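Local coordinates for protein serine protease pet (Escherichia coli, PDB 4OM9) that is a plasmid-encoded autotransporter enterotoxin whose secreted passenger domain carries a serine protease, probably cleaving host proteins such as alpha-fodrin, at residues Thr692-Leu697 / Gly713-Thr718. Numbering follows the deposited sequence.
Sequences TASSSL and GATEST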
# COMPACT_ATOMS: atom_id res chain seq x y z
N THR A 692 -15.69 14.98 0.37
CA THR A 692 -15.93 16.01 -0.63
C THR A 692 -16.56 15.37 -1.87
O THR A 692 -16.00 14.43 -2.45
CB THR A 692 -14.63 16.73 -1.04
OG1 THR A 692 -13.85 17.03 0.13
CG2 THR A 692 -14.95 18.02 -1.78
N ALA A 693 -17.72 15.88 -2.27
CA ALA A 693 -18.40 15.37 -3.45
C ALA A 693 -18.48 16.43 -4.54
O ALA A 693 -19.36 17.28 -4.51
CB ALA A 693 -19.78 14.87 -3.08
N SER A 694 -17.56 16.38 -5.49
CA SER A 694 -17.49 17.38 -6.56
C SER A 694 -18.35 16.96 -7.73
O SER A 694 -18.40 17.62 -8.77
CB SER A 694 -16.04 17.58 -7.01
OG SER A 694 -15.21 17.90 -5.91
N SER A 695 -19.03 15.84 -7.54
CA SER A 695 -19.85 15.24 -8.58
C SER A 695 -21.24 15.02 -8.02
O SER A 695 -21.39 14.80 -6.82
CB SER A 695 -19.21 13.93 -9.06
OG SER A 695 -19.96 13.33 -10.11
N SER A 696 -22.25 15.09 -8.88
CA SER A 696 -23.65 14.94 -8.44
C SER A 696 -23.90 13.74 -7.52
O SER A 696 -23.40 12.64 -7.76
CB SER A 696 -24.57 14.81 -9.66
OG SER A 696 -24.84 16.06 -10.26
N LEU A 697 -24.70 13.96 -6.48
CA LEU A 697 -25.10 12.87 -5.60
C LEU A 697 -26.60 12.89 -5.33
O LEU A 697 -27.11 13.78 -4.66
CB LEU A 697 -24.33 12.93 -4.29
CG LEU A 697 -24.68 11.86 -3.26
CD1 LEU A 697 -23.42 11.29 -2.64
CD2 LEU A 697 -25.59 12.43 -2.18
N GLY A 713 -19.50 22.03 -7.21
CA GLY A 713 -19.57 21.78 -8.64
C GLY A 713 -18.39 20.97 -9.11
O GLY A 713 -17.40 20.84 -8.38
N ALA A 714 -18.47 20.42 -10.31
CA ALA A 714 -17.35 19.68 -10.87
C ALA A 714 -16.20 20.65 -11.12
O ALA A 714 -16.21 21.40 -12.10
CB ALA A 714 -17.74 18.96 -12.14
N THR A 715 -15.21 20.65 -10.23
CA THR A 715 -14.06 21.53 -10.37
C THR A 715 -13.03 20.89 -11.28
O THR A 715 -11.87 21.30 -11.32
CB THR A 715 -13.43 21.87 -9.00
OG1 THR A 715 -12.38 22.83 -9.18
CG2 THR A 715 -12.86 20.61 -8.35
N GLU A 716 -13.46 19.88 -12.03
CA GLU A 716 -12.58 19.18 -12.96
C GLU A 716 -12.88 19.56 -14.41
O GLU A 716 -12.91 20.74 -14.76
CB GLU A 716 -12.68 17.66 -12.77
CG GLU A 716 -14.07 17.13 -12.38
CD GLU A 716 -14.20 16.82 -10.89
OE1 GLU A 716 -13.32 17.24 -10.11
OE2 GLU A 716 -15.18 16.14 -10.51
N SER A 717 -13.11 18.55 -15.25
CA SER A 717 -13.23 18.71 -16.70
C SER A 717 -11.97 19.32 -17.32
O SER A 717 -11.20 18.63 -17.98
CB SER A 717 -14.47 19.54 -17.06
OG SER A 717 -15.64 18.73 -17.14
N THR A 718 -11.75 20.62 -17.09
CA THR A 718 -10.59 21.32 -17.65
C THR A 718 -9.47 21.39 -16.61
O THR A 718 -9.70 21.14 -15.43
CB THR A 718 -10.99 22.75 -18.13
OG1 THR A 718 -12.17 22.69 -18.94
CG2 THR A 718 -9.87 23.45 -18.91
O HOH W 1 -12.85 16.58 -7.07
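Ser-694 and Ala-714 bring the two backbones to within 4.9 Å of each other, CA to CA, just where both chains leave their strands and turn a corner. The carbonyl of Ser-694 points toward the N and CA of Ala-714. Its oxygen O lies 3.1 Å from CA of Ala-714, a CA-H...O contact with an angle of 127° at the hydrogen. The amide N of Ala-714 is nearly as near to that oxygen but badly aimed, so the two backbones meet through the CA-H contact without an amide hydrogen bond. The methyl CB of Ala-714 sits 3.7 Å from the same Ser-694 O.

This is a corner of the parallel beta-helix that forms the long stalk of the passenger domain. Strand 690-693 lies parallel to strand 708-712, one coil further on, and the ladder between them includes backbone hydrogen bonds of Ala-693 with Thr-710 and Thr-712. Past the corner the paths part: 692-697 bends tightly into strand 697-699, whereas 713-718 swings outward into a longer loop before strand 725-729.

Glu-716 reaches back from that loop. Its CG sits between the backbone N and the carbonyl carbon (chi1 35°) and the chain bends again at chi2 (-101°). Together these bring the oxygen end of the carboxylate up to CB of Ser-694, tilted somewhat out of its plane, OE2 3.9 Å from that carbon. The other oxygen, OE1, accepts a hydrogen bond from a water at 3.1 Å, and OG of Ser-694 bonds the same water at 2.9 Å. With OG set beside its own backbone N, the serine hydroxyl can serve this bridge and also form a weak hydrogen bond with OG1 of Thr-712. Methyl CG2 of Thr-715, on a poorly ordered residue, makes a looser approach to Ser-694 OG at 4.3 Å.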